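Local atomic coordinates of sulfite reductase [ferredoxin] (Mycobacterium tuberculosis, PDB entry 1ZJ8), a protein that uses siroheme and a [4Fe-4S] cluster to reduce sulfite to sulfide with electrons from ferredoxin, probably for sulfur amino acid and cofactor biosynthesis. Residues A136-R141 / Q390-L395; D214-Y219 / G292-R297. One frame throughout, in Å; residues are numbered along the deposited sequence.

Contact 1. Residues A136-R141 / Q390-L395. With SRM (siroheme), chain E.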
loop_
_atom_site.group_PDB
_atom_site.type_symbol
_atom_site.label_atom_id
_atom_site.label_comp_id
_atom_site.label_asym_id
_atom_site.label_seq_id
_atom_site.Cartn_x
_atom_site.Cartn_y
_atom_site.Cartn_z
ATOM N N ALA A 136 -13.094 -9.532 0.689
ATOM C CA ALA A 136 -11.830 -9.419 1.408
ATOM C C ALA A 136 -10.716 -9.230 0.389
ATOM O O ALA A 136 -10.481 -10.113 -0.421
ATOM C CB ALA A 136 -11.592 -10.672 2.212
ATOM N N ASP A 137 -10.065 -8.069 0.407
ATOM C CA ASP A 137 -9.000 -7.763 -0.555
ATOM C C ASP A 137 -7.725 -7.337 0.169
ATOM O O ASP A 137 -7.772 -6.449 1.029
ATOM C CB ASP A 137 -9.443 -6.667 -1.522
ATOM C CG ASP A 137 -10.664 -7.068 -2.347
ATOM O OD1 ASP A 137 -10.809 -8.286 -2.641
ATOM O OD2 ASP A 137 -11.483 -6.164 -2.696
ATOM N N ILE A 138 -6.600 -7.981 -0.164
ATOM C CA ILE A 138 -5.331 -7.701 0.498
ATOM C C ILE A 138 -4.778 -6.507 -0.172
ATOM O O ILE A 138 -4.519 -6.542 -1.360
ATOM C CB ILE A 138 -4.250 -8.806 0.363
ATOM C CG1 ILE A 138 -4.502 -9.947 1.335
ATOM C CG2 ILE A 138 -2.850 -8.262 0.679
ATOM C CD1 ILE A 138 -5.433 -10.986 0.752
ATOM N N SER A 139 -4.555 -5.469 0.614
ATOM C CA SER A 139 -4.028 -4.225 0.134
ATOM C C SER A 139 -2.501 -4.345 -0.058
ATOM O O SER A 139 -1.867 -5.280 0.450
ATOM C CB SER A 139 -4.381 -3.177 1.179
ATOM O OG SER A 139 -3.436 -3.167 2.242
ATOM N N ASP A 140 -1.914 -3.397 -0.789
ATOM C CA ASP A 140 -0.472 -3.373 -1.003
ATOM C C ASP A 140 0.291 -2.630 0.121
ATOM O O ASP A 140 1.413 -2.183 -0.084
ATOM C CB ASP A 140 -0.193 -2.767 -2.372
ATOM C CG ASP A 140 -0.497 -1.292 -2.423
ATOM O OD1 ASP A 140 -0.779 -0.745 -1.352
ATOM O OD2 ASP A 140 -0.432 -0.675 -3.515
ATOM N N ARG A 141 -0.336 -2.477 1.290
ATOM C CA ARG A 141 0.343 -2.055 2.522
ATOM C C ARG A 141 0.089 -3.087 3.625
ATOM O O ARG A 141 0.096 -2.747 4.793
ATOM C CB ARG A 141 -0.161 -0.689 3.019
ATOM C CG ARG A 141 0.318 0.546 2.273
ATOM C CD ARG A 141 0.117 1.808 3.117
ATOM N NE ARG A 141 1.153 1.990 4.156
ATOM C CZ ARG A 141 2.413 2.391 3.921
ATOM N NH1 ARG A 141 2.820 2.667 2.689
ATOM N NH2 ARG A 141 3.272 2.530 4.921
ATOM N N GLN A 390 0.472 -7.103 -2.443
ATOM C CA GLN A 390 -0.875 -7.672 -2.401
ATOM C C GLN A 390 -0.868 -9.202 -2.471
ATOM O O GLN A 390 -1.712 -9.817 -3.144
ATOM C CB GLN A 390 -1.758 -7.115 -3.518
ATOM C CG GLN A 390 -1.725 -5.631 -3.700
ATOM C CD GLN A 390 -2.396 -5.225 -4.994
ATOM O OE1 GLN A 390 -2.188 -5.858 -6.038
ATOM N NE2 GLN A 390 -3.217 -4.179 -4.939
ATOM N N LYS A 391 0.087 -9.800 -1.768
ATOM C CA LYS A 391 0.285 -11.244 -1.769
ATOM C C LYS A 391 0.262 -11.755 -0.345
ATOM O O LYS A 391 0.173 -10.970 0.601
ATOM C CB LYS A 391 1.593 -11.586 -2.484
ATOM C CG LYS A 391 1.466 -11.511 -4.040
ATOM C CD LYS A 391 2.330 -10.445 -4.696
ATOM C CE LYS A 391 2.061 -10.284 -6.217
ATOM N NZ LYS A 391 1.006 -9.320 -6.640
ATOM N N LEU A 392 0.294 -13.069 -0.168
ATOM C CA LEU A 392 0.443 -13.607 1.188
ATOM C C LEU A 392 1.439 -14.740 1.276
ATOM O O LEU A 392 1.529 -15.567 0.375
ATOM C CB LEU A 392 -0.901 -14.028 1.801
ATOM C CG LEU A 392 -2.113 -14.298 0.918
ATOM C CD1 LEU A 392 -3.269 -14.876 1.766
ATOM C CD2 LEU A 392 -2.584 -13.039 0.221
ATOM N N VAL A 393 2.168 -14.770 2.389
ATOM C CA VAL A 393 3.111 -15.848 2.639
ATOM C C VAL A 393 2.900 -16.499 4.003
ATOM O O VAL A 393 2.693 -15.815 5.002
ATOM C CB VAL A 393 4.586 -15.400 2.377
ATOM C CG1 VAL A 393 4.680 -13.900 2.182
ATOM C CG2 VAL A 393 5.539 -15.899 3.450
ATOM N N ILE A 394 2.952 -17.833 4.008
ATOM C CA ILE A 394 2.819 -18.675 5.207
ATOM C C ILE A 394 4.182 -19.172 5.669
ATOM O O ILE A 394 4.905 -19.746 4.873
ATOM C CB ILE A 394 2.024 -19.976 4.906
ATOM C CG1 ILE A 394 0.829 -19.741 3.971
ATOM C CG2 ILE A 394 1.545 -20.633 6.202
ATOM C CD1 ILE A 394 -0.289 -18.971 4.590
ATOM N N LEU A 395 4.515 -19.020 6.949
ATOM C CA LEU A 395 5.797 -19.508 7.465
ATOM C C LEU A 395 5.705 -20.881 8.159
ATOM O O LEU A 395 4.618 -21.401 8.400
ATOM C CB LEU A 395 6.370 -18.481 8.440
ATOM C CG LEU A 395 6.328 -17.024 8.025
ATOM C CD1 LEU A 395 6.991 -16.205 9.089
ATOM C CD2 LEU A 395 7.024 -16.836 6.713
HETATM FE FE SRM E . -4.760 4.851 -1.066
HETATM C CHA SRM E . -7.205 7.237 -1.072
HETATM C CHB SRM E . -7.041 2.533 -1.868
HETATM C CHC SRM E . -2.434 2.576 -1.013
HETATM C CHD SRM E . -2.541 7.117 -2.436
HETATM N NA SRM E . -6.755 4.846 -1.209
HETATM C C1A SRM E . -7.606 5.884 -1.057
HETATM C C2A SRM E . -9.034 5.473 -0.872
HETATM C CMA SRM E . -9.369 5.466 0.588
HETATM C CDA SRM E . -9.985 6.277 -1.715
HETATM C CEA SRM E . -10.813 7.349 -1.082
HETATM O O3A SRM E . -10.240 8.310 -0.560
HETATM O O4A SRM E . -12.051 7.277 -1.071
HETATM C C3A SRM E . -8.986 4.088 -1.422
HETATM C CAA SRM E . -9.822 3.098 -0.683
HETATM C CBA SRM E . -11.147 3.163 -1.396
HETATM C CCA SRM E . -11.834 1.836 -1.365
HETATM O O1A SRM E . -11.155 0.800 -1.531
HETATM O O2A SRM E . -13.070 1.808 -1.151
HETATM C C4A SRM E . -7.527 3.790 -1.488
HETATM N NB SRM E . -4.788 2.893 -1.239
HETATM C C1B SRM E . -5.782 2.048 -1.523
HETATM C C2B SRM E . -5.431 0.591 -1.416
HETATM C CMB SRM E . -6.509 -0.266 -0.816
HETATM C CDB SRM E . -5.158 0.099 -2.798
HETATM C CEB SRM E . -4.796 -1.333 -2.975
HETATM O O3B SRM E . -5.545 -2.147 -3.558
HETATM O O4B SRM E . -3.714 -1.691 -2.509
HETATM C C3B SRM E . -4.156 0.706 -0.608
HETATM C CAB SRM E . -4.451 0.716 0.869
HETATM C CBB SRM E . -3.283 0.240 1.678
HETATM C CCB SRM E . -3.530 0.481 3.139
HETATM O O1B SRM E . -3.856 -0.440 3.883
HETATM O O2B SRM E . -3.381 1.594 3.633
HETATM C C4B SRM E . -3.750 2.114 -0.952
HETATM N NC SRM E . -2.940 4.813 -1.714
HETATM C C1C SRM E . -2.050 3.837 -1.443
HETATM C C2C SRM E . -0.793 4.064 -1.986
HETATM C CDC SRM E . 0.363 3.131 -2.136
HETATM C CEC SRM E . 1.350 2.949 -1.050
HETATM O O3C SRM E . 1.134 3.435 0.083
HETATM O O4C SRM E . 2.371 2.314 -1.355
HETATM C C3C SRM E . -0.879 5.349 -2.429
HETATM C CAC SRM E . 0.314 5.974 -3.074
HETATM C CBC SRM E . 1.533 6.326 -2.248
HETATM C CCC SRM E . 1.272 7.636 -1.524
HETATM O O1C SRM E . 0.448 7.687 -0.571
HETATM O O2C SRM E . 1.894 8.647 -1.940
HETATM C C4C SRM E . -2.152 5.804 -2.197
HETATM N ND SRM E . -4.762 6.860 -1.316
HETATM C C1D SRM E . -3.838 7.499 -2.051
HETATM C C2D SRM E . -4.361 8.739 -2.462
HETATM C CAD SRM E . -3.485 9.949 -2.733
HETATM C CBD SRM E . -3.217 10.906 -1.613
HETATM C CCD SRM E . -2.266 12.062 -1.729
HETATM O O1D SRM E . -1.245 12.027 -1.005
HETATM O O2D SRM E . -2.486 13.016 -2.521
HETATM C C3D SRM E . -5.641 8.818 -1.941
HETATM C CDD SRM E . -6.412 10.093 -1.727
HETATM C CED SRM E . -6.137 11.040 -0.581
HETATM O O3D SRM E . -5.430 10.707 0.371
HETATM O O4D SRM E . -6.615 12.184 -0.565
HETATM C C4D SRM E . -5.875 7.651 -1.232
#

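Contact 2. Residues D214-Y219 / G292-R297. With SRM (siroheme), chain E.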
loop_
_atom_site.group_PDB
_atom_site.type_symbol
_atom_site.label_atom_id
_atom_site.label_comp_id
_atom_site.label_asym_id
_atom_site.label_seq_id
_atom_site.Cartn_x
_atom_site.Cartn_y
_atom_site.Cartn_z
ATOM N N ASP A 214 -3.060 14.002 15.062
ATOM C CA ASP A 214 -3.412 15.138 14.198
ATOM C C ASP A 214 -2.176 15.664 13.492
ATOM O O ASP A 214 -1.400 16.469 14.047
ATOM C CB ASP A 214 -4.107 16.243 15.013
ATOM C CG ASP A 214 -4.590 17.425 14.158
ATOM O OD1 ASP A 214 -4.430 17.406 12.914
ATOM O OD2 ASP A 214 -5.135 18.382 14.750
ATOM N N LEU A 215 -2.007 15.186 12.258
ATOM C CA LEU A 215 -0.877 15.560 11.410
ATOM C C LEU A 215 -1.395 16.316 10.172
ATOM O O LEU A 215 -2.600 16.280 9.860
ATOM C CB LEU A 215 -0.069 14.313 10.996
ATOM C CG LEU A 215 0.176 13.217 12.037
ATOM C CD1 LEU A 215 1.004 12.113 11.422
ATOM C CD2 LEU A 215 0.870 13.747 13.256
ATOM N N PRO A 216 -0.492 17.037 9.485
ATOM C CA PRO A 216 -0.817 17.729 8.246
ATOM C C PRO A 216 -1.543 16.855 7.225
ATOM O O PRO A 216 -2.372 17.365 6.458
ATOM C CB PRO A 216 0.561 18.113 7.698
ATOM C CG PRO A 216 1.443 18.230 8.898
ATOM C CD PRO A 216 0.909 17.267 9.902
ATOM N N ARG A 217 -1.193 15.566 7.193
ATOM C CA ARG A 217 -1.889 14.589 6.368
ATOM C C ARG A 217 -1.568 13.163 6.801
ATOM O O ARG A 217 -1.025 12.938 7.897
ATOM C CB ARG A 217 -1.495 14.793 4.907
ATOM C CG ARG A 217 -2.583 15.398 4.057
ATOM C CD ARG A 217 -2.349 15.048 2.586
ATOM N NE ARG A 217 -3.548 15.208 1.776
ATOM C CZ ARG A 217 -4.617 14.430 1.874
ATOM N NH1 ARG A 217 -4.670 13.419 2.748
ATOM N NH2 ARG A 217 -5.647 14.682 1.087
ATOM N N LYS A 218 -1.926 12.202 5.942
ATOM C CA LYS A 218 -1.549 10.804 6.131
ATOM C C LYS A 218 -0.023 10.646 6.121
ATOM O O LYS A 218 0.695 11.429 5.473
ATOM C CB LYS A 218 -2.213 9.910 5.066
ATOM C CG LYS A 218 -1.755 10.133 3.632
ATOM C CD LYS A 218 -2.236 9.028 2.691
ATOM C CE LYS A 218 -3.553 9.368 1.984
ATOM N NZ LYS A 218 -4.078 8.196 1.202
ATOM N N TYR A 219 0.438 9.615 6.836
ATOM C CA TYR A 219 1.856 9.376 7.123
ATOM C C TYR A 219 2.196 7.886 7.065
ATOM O O TYR A 219 1.725 7.096 7.875
ATOM C CB TYR A 219 2.162 9.897 8.513
ATOM C CG TYR A 219 3.612 9.904 8.945
ATOM C CD1 TYR A 219 4.464 10.889 8.517
ATOM C CD2 TYR A 219 4.096 8.969 9.847
ATOM C CE1 TYR A 219 5.774 10.935 8.945
ATOM C CE2 TYR A 219 5.405 9.012 10.289
ATOM C CZ TYR A 219 6.247 10.008 9.836
ATOM O OH TYR A 219 7.562 10.085 10.257
ATOM N N GLY A 292 5.122 20.578 8.969
ATOM C CA GLY A 292 4.399 20.242 7.745
ATOM C C GLY A 292 3.339 21.277 7.400
ATOM O O GLY A 292 2.721 21.870 8.285
ATOM N N TYR A 293 3.122 21.483 6.105
ATOM C CA TYR A 293 2.168 22.485 5.621
ATOM C C TYR A 293 0.725 22.059 5.897
ATOM O O TYR A 293 0.400 20.881 5.788
ATOM C CB TYR A 293 2.384 22.726 4.127
ATOM C CG TYR A 293 3.817 23.059 3.752
ATOM C CD1 TYR A 293 4.635 23.800 4.603
ATOM C CD2 TYR A 293 4.348 22.660 2.535
ATOM C CE1 TYR A 293 5.952 24.124 4.254
ATOM C CE2 TYR A 293 5.672 22.995 2.168
ATOM C CZ TYR A 293 6.467 23.728 3.038
ATOM O OH TYR A 293 7.771 24.055 2.708
ATOM N N ARG A 294 -0.125 23.016 6.284
ATOM C CA ARG A 294 -1.535 22.733 6.631
ATOM C C ARG A 294 -2.495 23.756 5.984
ATOM O O ARG A 294 -3.550 24.102 6.542
ATOM C CB ARG A 294 -1.720 22.671 8.162
ATOM C CG ARG A 294 -0.724 21.734 8.891
ATOM C CD ARG A 294 -0.821 21.815 10.409
ATOM N NE ARG A 294 -1.789 20.864 10.955
ATOM C CZ ARG A 294 -1.514 19.861 11.799
ATOM N NH1 ARG A 294 -0.277 19.653 12.252
ATOM N NH2 ARG A 294 -2.502 19.071 12.219
ATOM N N ARG A 295 -2.125 24.181 4.776
ATOM C CA ARG A 295 -2.838 25.204 4.030
ATOM C C ARG A 295 -3.553 24.610 2.802
ATOM O O ARG A 295 -4.776 24.498 2.797
ATOM C CB ARG A 295 -1.843 26.293 3.624
ATOM C CG ARG A 295 -2.459 27.463 2.899
ATOM C CD ARG A 295 -1.396 28.481 2.577
ATOM N NE ARG A 295 -0.472 27.985 1.561
ATOM C CZ ARG A 295 -0.690 28.031 0.245
ATOM N NH1 ARG A 295 -1.818 28.535 -0.247
ATOM N NH2 ARG A 295 0.228 27.554 -0.591
ATOM N N LEU A 296 -2.794 24.248 1.767
ATOM C CA LEU A 296 -3.356 23.526 0.619
ATOM C C LEU A 296 -3.442 22.031 0.950
ATOM O O LEU A 296 -2.442 21.405 1.318
ATOM C CB LEU A 296 -2.512 23.728 -0.653
ATOM C CG LEU A 296 -2.450 25.137 -1.268
ATOM C CD1 LEU A 296 -1.487 25.227 -2.474
ATOM C CD2 LEU A 296 -3.848 25.630 -1.655
ATOM N N ARG A 297 -4.637 21.466 0.796
ATOM C CA ARG A 297 -4.884 20.031 1.020
ATOM C C ARG A 297 -4.010 19.123 0.163
ATOM O O ARG A 297 -3.578 18.080 0.623
ATOM C CB ARG A 297 -6.344 19.698 0.719
ATOM C CG ARG A 297 -6.870 18.575 1.530
ATOM C CD ARG A 297 -7.182 19.039 2.938
ATOM N NE ARG A 297 -7.404 17.918 3.855
ATOM C CZ ARG A 297 -6.440 17.284 4.531
ATOM N NH1 ARG A 297 -5.152 17.602 4.381
ATOM N NH2 ARG A 297 -6.765 16.293 5.346
HETATM FE FE SRM E . -4.760 4.851 -1.066
HETATM C CHA SRM E . -7.205 7.237 -1.072
HETATM C CHB SRM E . -7.041 2.533 -1.868
HETATM C CHC SRM E . -2.434 2.576 -1.013
HETATM C CHD SRM E . -2.541 7.117 -2.436
HETATM N NA SRM E . -6.755 4.846 -1.209
HETATM C C1A SRM E . -7.606 5.884 -1.057
HETATM C C2A SRM E . -9.034 5.473 -0.872
HETATM C CMA SRM E . -9.369 5.466 0.588
HETATM C CDA SRM E . -9.985 6.277 -1.715
HETATM C CEA SRM E . -10.813 7.349 -1.082
HETATM O O3A SRM E . -10.240 8.310 -0.560
HETATM O O4A SRM E . -12.051 7.277 -1.071
HETATM C C3A SRM E . -8.986 4.088 -1.422
HETATM C CAA SRM E . -9.822 3.098 -0.683
HETATM C CBA SRM E . -11.147 3.163 -1.396
HETATM C CCA SRM E . -11.834 1.836 -1.365
HETATM O O1A SRM E . -11.155 0.800 -1.531
HETATM O O2A SRM E . -13.070 1.808 -1.151
HETATM C C4A SRM E . -7.527 3.790 -1.488
HETATM N NB SRM E . -4.788 2.893 -1.239
HETATM C C1B SRM E . -5.782 2.048 -1.523
HETATM C C2B SRM E . -5.431 0.591 -1.416
HETATM C CMB SRM E . -6.509 -0.266 -0.816
HETATM C CDB SRM E . -5.158 0.099 -2.798
HETATM C CEB SRM E . -4.796 -1.333 -2.975
HETATM O O3B SRM E . -5.545 -2.147 -3.558
HETATM O O4B SRM E . -3.714 -1.691 -2.509
HETATM C C3B SRM E . -4.156 0.706 -0.608
HETATM C CAB SRM E . -4.451 0.716 0.869
HETATM C CBB SRM E . -3.283 0.240 1.678
HETATM C CCB SRM E . -3.530 0.481 3.139
HETATM O O1B SRM E . -3.856 -0.440 3.883
HETATM O O2B SRM E . -3.381 1.594 3.633
HETATM C C4B SRM E . -3.750 2.114 -0.952
HETATM N NC SRM E . -2.940 4.813 -1.714
HETATM C C1C SRM E . -2.050 3.837 -1.443
HETATM C C2C SRM E . -0.793 4.064 -1.986
HETATM C CDC SRM E . 0.363 3.131 -2.136
HETATM C CEC SRM E . 1.350 2.949 -1.050
HETATM O O3C SRM E . 1.134 3.435 0.083
HETATM O O4C SRM E . 2.371 2.314 -1.355
HETATM C C3C SRM E . -0.879 5.349 -2.429
HETATM C CAC SRM E . 0.314 5.974 -3.074
HETATM C CBC SRM E . 1.533 6.326 -2.248
HETATM C CCC SRM E . 1.272 7.636 -1.524
HETATM O O1C SRM E . 0.448 7.687 -0.571
HETATM O O2C SRM E . 1.894 8.647 -1.940
HETATM C C4C SRM E . -2.152 5.804 -2.197
HETATM N ND SRM E . -4.762 6.860 -1.316
HETATM C C1D SRM E . -3.838 7.499 -2.051
HETATM C C2D SRM E . -4.361 8.739 -2.462
HETATM C CAD SRM E . -3.485 9.949 -2.733
HETATM C CBD SRM E . -3.217 10.906 -1.613
HETATM C CCD SRM E . -2.266 12.062 -1.729
HETATM O O1D SRM E . -1.245 12.027 -1.005
HETATM O O2D SRM E . -2.486 13.016 -2.521
HETATM C C3D SRM E . -5.641 8.818 -1.941
HETATM C CDD SRM E . -6.412 10.093 -1.727
HETATM C CED SRM E . -6.137 11.040 -0.581
HETATM O O3D SRM E . -5.430 10.707 0.371
HETATM O O4D SRM E . -6.615 12.184 -0.565
HETATM C C4D SRM E . -5.875 7.651 -1.232
#

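Contact 1. Residues A136-R141 / Q390-L395
Ile138 turns CG1 beside its backbone N (chi1 -79°), which carries CD1 to Leu392. CD1 meets Leu392 CD2 at 3.6 Å, and the two side chains cross at about a right angle. The CG2 branch of Ile138 packs on the backbone of Gln390, 3.7 Å from its CA. Gln390 sets CG anti to its own carbonyl carbon (chi1 -47°) and then runs extended toward the siroheme. On the way its CG lies against Asp140 CB at 3.5 Å. Its amide NE2 is hydrogen-bonded to Ala427 O and comes within 3.4 Å of siroheme O3B. Of the two segments, 136-141 makes the hydrogen bonds to the siroheme. Asp140 N donates to siroheme O4B at 3.0 Å, and Arg141 NH1 reaches siroheme O3C at 3.2 Å. Asn234 and Val178 also hold the Arg141 guanidinium. The contact is thus apolar at one end and forms part of the siroheme pocket at the other. It joins the two ferredoxin-like half domains. Strand 135-138 pairs with 144-149 and 363-365 in one antiparallel sheet. Strand 392-397 lies between 384-386 and 353-357 in another, and Phe386 of 384-386 touches both Ile138 and Leu392.

Contact 2. Residues D214-Y219 / G292-R297
Arg294 and Asp214 form the salt bridge of this contact, with Arg294 NH2 2.6 Å from Asp214 OD1. The carboxylate and guanidinium planes stand 78° apart. The same NH2 makes a weak hydrogen bond to Asp214 O, which lies at the guanidinium edge. Lys41 is a second ionic partner of Asp214 OD1. Arg294 also makes a cation-pi contact with Trp26.

Further hydrogen bonds involve Arg217 and Arg297. Arg217 NE donates to Arg297 O at 3.1 Å, with an N-H...O angle of 151°. The carbonyl oxygen sits somewhat out of the guanidinium plane. In return, Arg297 NH1 bonds weakly to Pro216 O. Arg297 bends at chi2, which folds its guanidinium back over Arg217.

These two guanidinium groups stack, with centres 4.3 Å apart and planes at 18°. Asp174 forms a salt bridge with Arg297 NH2, and Arg217 NH2 lies 3.1 Å from siroheme O4D. These anionic groups probably offset the charge of the pair.

Pro216 supplies van der Waals packing. Its CD lies over one face of the Arg294 guanidinium, 3.6 Å from NH1. Its CG faces Gly292 CA at 3.8 Å, and its CB rests against Tyr293 O.

The contact joins two loops of the first of the two nitrite and sulfite reductase 4Fe-4S domains; the cluster cysteines are in the second. Segment 214-219 leads into strand 219-224, which is parallel to 176-181 in a mixed sheet. Segment 292-297 follows helix 277-291, whose Phe288 packs on Leu215 and Pro216, and precedes helix 302-309.

Contacts 1 and 2 have centres 29 Å apart. Their nearest atoms are about 6 Å apart, and both reach the same siroheme. Along the chain the order is 136-141, 214-219, 292-297, 390-395, so both segments of contact 2 fall between those of contact 1. They share no beta-sheet. Contact 1 links two antiparallel sheets, each built with strands from both ferredoxin-like halves. Contact 2 lies in the first of the two 4Fe-4S domains, next to strand 219-224 of a mixed beta-sheet. The siroheme therefore lies where several parts of the fold meet, and each contact lends residues to its pocket from a different part.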